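Local coordinates for SusD homolog (Bacteroides thetaiotaomicron VPI-5482, PDB 3IHV), which probably binds glycans at the cell surface as an outer-membrane member of the SusD family of sugar-binding proteins, at residues Y507-P519 / D524-W535. Residues are numbered along the deposited sequence; the frame is centred on the assembly and turned at random.
Sequences YTEEGKHELFPIP and DLCIQFNQNPKW
Three donors meet at the carbonyl oxygen Lys512 O: the backbone N-H of Leu515, which closes a type I turn, a water that also bonds Pro533 O, and the indole N-H of Trp535. The indole bond is bent, Trp535 NE1 lying 3.1 Å from Lys512 O, because the same N-H is shared with Leu515 O at 3.0 Å from NE1. Both carbonyls are approached from above their planes, and the indole donor reaches Lys512 O on the face opposite that used by Leu515 N. The indole itself is sandwiched. Lys512 runs fully extended, and its CE sits 3.5 Å from the centroid of the six-membered ring of Trp535, with NZ close enough for a cation-pi contact. Against the other face lies Pro517, whose CD is 3.6 Å from the same Trp535 centroid. Farther along, Gln531 turns back at chi2 (55°), which lets its amide pair with the backbone of Ile518: OE1 accepts from Ile518 N at 2.8 Å, while NE2 donates almost straight to Ile518 O at 2.9 Å. Between these sites Asn532 ND2 donates a hydrogen bond to Phe516 O, in the carbonyl plane, at 2.8 Å; Asn532 ND2 also donates to Phe135 O, and Asn532 OD1 bonds the side-chain amide of Asn137. The arrangement is a C-terminal tail doubling back after the short helix 520-525 onto the loop before it, with the terminal tryptophan packed into a turn of this SusD-family chain.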
loop_
_atom_site.group_PDB
_atom_site.type_symbol
_atom_site.label_atom_id
_atom_site.label_comp_id
_atom_site.label_asym_id
_atom_site.label_seq_id
_atom_site.Cartn_x
_atom_site.Cartn_y
_atom_site.Cartn_z
ATOM N N TYR A 507 1.662 -6.114 -23.029
ATOM C CA TYR A 507 3.016 -6.526 -22.618
ATOM C C TYR A 507 3.118 -7.502 -21.456
ATOM O O TYR A 507 4.158 -8.143 -21.285
ATOM C CB TYR A 507 3.764 -5.252 -22.222
ATOM C CG TYR A 507 3.772 -4.193 -23.301
ATOM C CD1 TYR A 507 4.627 -4.308 -24.393
ATOM C CD2 TYR A 507 2.937 -3.086 -23.231
ATOM C CE1 TYR A 507 4.643 -3.375 -25.361
ATOM C CE2 TYR A 507 2.978 -2.104 -24.205
ATOM C CZ TYR A 507 3.841 -2.259 -25.258
ATOM O OH TYR A 507 3.905 -1.348 -26.277
ATOM N N THR A 508 2.066 -7.594 -20.626
ATOM C CA THR A 508 2.083 -8.462 -19.434
ATOM C C THR A 508 2.256 -9.903 -19.855
ATOM O O THR A 508 1.518 -10.414 -20.713
ATOM C CB THR A 508 0.816 -8.308 -18.588
ATOM O OG1 THR A 508 0.730 -6.938 -18.158
ATOM C CG2 THR A 508 0.842 -9.209 -17.363
ATOM N N GLU A 509 3.261 -10.547 -19.279
ATOM C CA GLU A 509 3.650 -11.898 -19.679
ATOM C C GLU A 509 3.530 -12.855 -18.522
ATOM O O GLU A 509 4.035 -12.623 -17.432
ATOM C CB GLU A 509 5.076 -11.853 -20.232
ATOM C CG GLU A 509 5.630 -13.179 -20.769
ATOM C CD GLU A 509 7.017 -13.039 -21.424
ATOM O OE1 GLU A 509 7.437 -11.903 -21.788
ATOM O OE2 GLU A 509 7.675 -14.095 -21.591
ATOM N N GLU A 510 2.881 -13.980 -18.769
ATOM C CA GLU A 510 2.668 -14.949 -17.722
ATOM C C GLU A 510 3.995 -15.563 -17.343
ATOM O O GLU A 510 4.767 -15.929 -18.197
ATOM C CB GLU A 510 1.730 -16.053 -18.204
ATOM C CG GLU A 510 1.276 -16.947 -17.083
ATOM C CD GLU A 510 0.225 -17.928 -17.531
ATOM O OE1 GLU A 510 0.147 -18.272 -18.740
ATOM O OE2 GLU A 510 -0.548 -18.345 -16.654
ATOM N N GLY A 511 4.265 -15.676 -16.049
ATOM C CA GLY A 511 5.536 -16.251 -15.611
ATOM C C GLY A 511 6.677 -15.239 -15.569
ATOM O O GLY A 511 7.803 -15.607 -15.232
ATOM N N LYS A 512 6.389 -13.983 -15.890
ATOM C CA LYS A 512 7.384 -12.931 -15.822
ATOM C C LYS A 512 6.955 -11.858 -14.836
ATOM O O LYS A 512 7.613 -11.628 -13.800
ATOM C CB LYS A 512 7.599 -12.315 -17.226
ATOM C CG LYS A 512 8.614 -11.169 -17.260
ATOM C CD LYS A 512 8.829 -10.646 -18.639
ATOM C CE LYS A 512 9.802 -9.474 -18.627
ATOM N NZ LYS A 512 10.055 -9.002 -20.009
ATOM N N HIS A 513 5.806 -11.234 -15.126
ATOM C CA HIS A 513 5.402 -10.007 -14.429
ATOM C C HIS A 513 4.808 -10.187 -13.030
ATOM O O HIS A 513 4.421 -9.213 -12.417
ATOM C CB HIS A 513 4.551 -9.091 -15.344
ATOM C CG HIS A 513 5.343 -8.497 -16.472
ATOM N ND1 HIS A 513 5.212 -8.906 -17.789
ATOM C CD2 HIS A 513 6.333 -7.568 -16.470
ATOM C CE1 HIS A 513 6.075 -8.248 -18.542
ATOM N NE2 HIS A 513 6.778 -7.436 -17.766
ATOM N N GLU A 514 4.814 -11.401 -12.525
ATOM C CA GLU A 514 4.459 -11.664 -11.130
ATOM C C GLU A 514 5.616 -11.242 -10.192
ATOM O O GLU A 514 5.435 -11.217 -8.975
ATOM C CB GLU A 514 4.129 -13.115 -10.871
ATOM C CG GLU A 514 3.032 -13.683 -11.759
ATOM C CD GLU A 514 3.528 -14.151 -13.099
ATOM O OE1 GLU A 514 4.761 -14.204 -13.277
ATOM O OE2 GLU A 514 2.676 -14.463 -13.969
ATOM N N LEU A 515 6.796 -10.980 -10.749
ATOM C CA LEU A 515 7.916 -10.373 -10.011
ATOM C C LEU A 515 8.519 -9.243 -10.791
ATOM O O LEU A 515 8.410 -9.197 -12.029
ATOM C CB LEU A 515 9.033 -11.378 -9.817
ATOM C CG LEU A 515 8.724 -12.559 -8.886
ATOM C CD1 LEU A 515 9.850 -13.601 -8.993
ATOM C CD2 LEU A 515 8.509 -12.106 -7.409
ATOM N N PHE A 516 9.155 -8.338 -10.072
ATOM C CA PHE A 516 10.043 -7.362 -10.699
ATOM C C PHE A 516 11.387 -8.050 -10.907
ATOM O O PHE A 516 11.695 -9.053 -10.229
ATOM C CB PHE A 516 10.190 -6.101 -9.848
ATOM C CG PHE A 516 9.129 -5.017 -10.160
ATOM C CD1 PHE A 516 7.851 -5.367 -10.592
ATOM C CD2 PHE A 516 9.396 -3.687 -9.945
ATOM C CE1 PHE A 516 6.876 -4.380 -10.852
ATOM C CE2 PHE A 516 8.433 -2.703 -10.167
ATOM C CZ PHE A 516 7.184 -3.051 -10.653
ATOM N N PRO A 517 12.174 -7.573 -11.865
ATOM C CA PRO A 517 13.479 -8.161 -12.049
ATOM C C PRO A 517 14.417 -7.756 -10.921
ATOM O O PRO A 517 14.227 -6.708 -10.300
ATOM C CB PRO A 517 13.982 -7.498 -13.341
ATOM C CG PRO A 517 13.311 -6.097 -13.321
ATOM C CD PRO A 517 11.961 -6.385 -12.710
ATOM N N ILE A 518 15.453 -8.549 -10.709
ATOM C CA ILE A 518 16.527 -8.151 -9.818
ATOM C C ILE A 518 17.193 -7.033 -10.642
ATOM O O ILE A 518 17.400 -7.216 -11.824
ATOM C CB ILE A 518 17.526 -9.284 -9.606
ATOM C CG1 ILE A 518 16.813 -10.530 -9.043
ATOM C CG2 ILE A 518 18.669 -8.805 -8.714
ATOM C CD1 ILE A 518 15.998 -10.339 -7.773
ATOM N N PRO A 519 17.459 -5.861 -10.048
ATOM C CA PRO A 519 18.026 -4.785 -10.881
ATOM C C PRO A 519 19.298 -5.193 -11.613
ATOM O O PRO A 519 20.175 -5.873 -11.059
ATOM C CB PRO A 519 18.286 -3.650 -9.888
ATOM C CG PRO A 519 17.370 -3.917 -8.738
ATOM C CD PRO A 519 17.241 -5.425 -8.657
ATOM N N ASP A 524 24.861 -7.324 -12.250
ATOM C CA ASP A 524 26.198 -7.070 -12.746
ATOM C C ASP A 524 27.287 -7.052 -11.665
ATOM O O ASP A 524 28.445 -7.302 -11.973
ATOM C CB ASP A 524 26.248 -5.739 -13.517
ATOM C CG ASP A 524 25.480 -5.793 -14.847
ATOM O OD1 ASP A 524 25.128 -6.877 -15.323
ATOM O OD2 ASP A 524 25.237 -4.733 -15.422
ATOM N N LEU A 525 26.925 -6.703 -10.441
ATOM C CA LEU A 525 27.883 -6.634 -9.341
ATOM C C LEU A 525 27.963 -7.900 -8.484
ATOM O O LEU A 525 28.941 -8.067 -7.788
ATOM C CB LEU A 525 27.536 -5.472 -8.423
ATOM C CG LEU A 525 27.762 -4.068 -8.985
ATOM C CD1 LEU A 525 27.064 -3.060 -8.083
ATOM C CD2 LEU A 525 29.234 -3.793 -9.114
ATOM N N CYS A 526 26.963 -8.775 -8.558
ATOM C CA CYS A 526 26.864 -9.942 -7.673
ATOM C C CYS A 526 26.860 -11.207 -8.541
ATOM O O CYS A 526 25.811 -11.647 -9.024
ATOM C CB CYS A 526 25.589 -9.823 -6.862
ATOM S SG CYS A 526 25.515 -8.319 -5.834
ATOM N N ILE A 527 28.042 -11.750 -8.750
ATOM C CA ILE A 527 28.256 -12.866 -9.647
ATOM C C ILE A 527 27.464 -14.134 -9.291
ATOM O O ILE A 527 27.253 -14.959 -10.172
ATOM C CB ILE A 527 29.766 -13.169 -9.773
ATOM C CG1 ILE A 527 30.089 -13.963 -11.045
ATOM C CG2 ILE A 527 30.269 -13.864 -8.486
ATOM C CD1 ILE A 527 31.610 -14.000 -11.377
ATOM N N GLN A 528 27.017 -14.297 -8.046
ATOM C CA GLN A 528 26.241 -15.503 -7.686
ATOM C C GLN A 528 24.736 -15.324 -7.903
ATOM O O GLN A 528 23.986 -16.274 -7.729
ATOM C CB GLN A 528 26.466 -15.893 -6.224
ATOM C CG GLN A 528 27.940 -16.186 -5.908
ATOM C CD GLN A 528 28.088 -16.894 -4.583
ATOM O OE1 GLN A 528 27.656 -18.038 -4.441
ATOM N NE2 GLN A 528 28.714 -16.229 -3.606
ATOM N N PHE A 529 24.279 -14.123 -8.255
ATOM C CA PHE A 529 22.833 -13.909 -8.422
ATOM C C PHE A 529 22.305 -14.562 -9.674
ATOM O O PHE A 529 23.018 -14.658 -10.674
ATOM C CB PHE A 529 22.526 -12.414 -8.575
ATOM C CG PHE A 529 22.445 -11.640 -7.295
ATOM C CD1 PHE A 529 22.884 -12.168 -6.075
ATOM C CD2 PHE A 529 21.960 -10.323 -7.325
ATOM C CE1 PHE A 529 22.825 -11.425 -4.939
ATOM C CE2 PHE A 529 21.890 -9.575 -6.158
ATOM C CZ PHE A 529 22.341 -10.136 -4.970
ATOM N N ASN A 530 21.038 -14.975 -9.584
ATOM C CA ASN A 530 20.242 -15.448 -10.701
ATOM C C ASN A 530 19.110 -14.436 -10.877
ATOM O O ASN A 530 18.495 -13.977 -9.902
ATOM C CB ASN A 530 19.642 -16.822 -10.417
ATOM C CG ASN A 530 20.664 -17.944 -10.512
ATOM O OD1 ASN A 530 21.586 -17.914 -11.352
ATOM N ND2 ASN A 530 20.462 -18.989 -9.706
ATOM N N GLN A 531 18.858 -14.075 -12.132
ATOM C CA GLN A 531 17.764 -13.210 -12.491
ATOM C C GLN A 531 16.440 -13.999 -12.364
ATOM O O GLN A 531 16.425 -15.212 -12.481
ATOM C CB GLN A 531 17.959 -12.668 -13.917
ATOM C CG GLN A 531 16.860 -11.712 -14.391
ATOM C CD GLN A 531 16.649 -10.548 -13.456
ATOM O OE1 GLN A 531 15.799 -10.623 -12.552
ATOM N NE2 GLN A 531 17.447 -9.505 -13.606
ATOM N N ASN A 532 15.364 -13.284 -12.103
ATOM C CA ASN A 532 14.043 -13.882 -11.951
ATOM C C ASN A 532 13.516 -14.498 -13.247
ATOM O O ASN A 532 13.935 -14.122 -14.326
ATOM C CB ASN A 532 13.072 -12.838 -11.380
ATOM C CG ASN A 532 13.325 -12.563 -9.922
ATOM O OD1 ASN A 532 13.777 -13.455 -9.191
ATOM N ND2 ASN A 532 13.054 -11.341 -9.489
ATOM N N PRO A 533 12.571 -15.433 -13.133
ATOM C CA PRO A 533 12.043 -16.124 -14.326
ATOM C C PRO A 533 11.569 -15.173 -15.414
ATOM O O PRO A 533 10.895 -14.175 -15.131
ATOM C CB PRO A 533 10.887 -16.972 -13.751
ATOM C CG PRO A 533 11.334 -17.252 -12.328
ATOM C CD PRO A 533 11.964 -15.943 -11.890
ATOM N N LYS A 534 12.032 -15.461 -16.626
ATOM C CA LYS A 534 11.683 -14.713 -17.852
ATOM C C LYS A 534 12.188 -13.278 -17.935
ATOM O O LYS A 534 11.873 -12.557 -18.898
ATOM C CB LYS A 534 10.174 -14.796 -18.168
ATOM C CG LYS A 534 9.763 -16.170 -18.681
ATOM C CD LYS A 534 8.281 -16.223 -18.997
ATOM C CE LYS A 534 7.869 -17.547 -19.611
ATOM N NZ LYS A 534 8.010 -18.693 -18.681
ATOM N N TRP A 535 12.995 -12.867 -16.969
ATOM C CA TRP A 535 13.585 -11.510 -16.998
ATOM C C TRP A 535 15.007 -11.594 -17.542
ATOM O O TRP A 535 15.606 -12.670 -17.533
ATOM C CB TRP A 535 13.615 -10.846 -15.617
ATOM C CG TRP A 535 12.283 -10.305 -15.174
ATOM C CD1 TRP A 535 11.392 -10.896 -14.351
ATOM C CD2 TRP A 535 11.716 -9.042 -15.554
ATOM N NE1 TRP A 535 10.277 -10.078 -14.187
ATOM C CE2 TRP A 535 10.458 -8.934 -14.918
ATOM C CE3 TRP A 535 12.145 -7.998 -16.391
ATOM C CZ2 TRP A 535 9.620 -7.826 -15.096
ATOM C CZ3 TRP A 535 11.306 -6.886 -16.546
ATOM C CH2 TRP A 535 10.080 -6.812 -15.903
ATOM O OXT TRP A 535 15.551 -10.572 -17.968
HETATM O O HOH W 1 10.846 -13.150 -21.427
HETATM O O HOH W 2 9.424 -13.475 -12.807
HETATM O O HOH W 3 12.299 -10.544 -20.558
#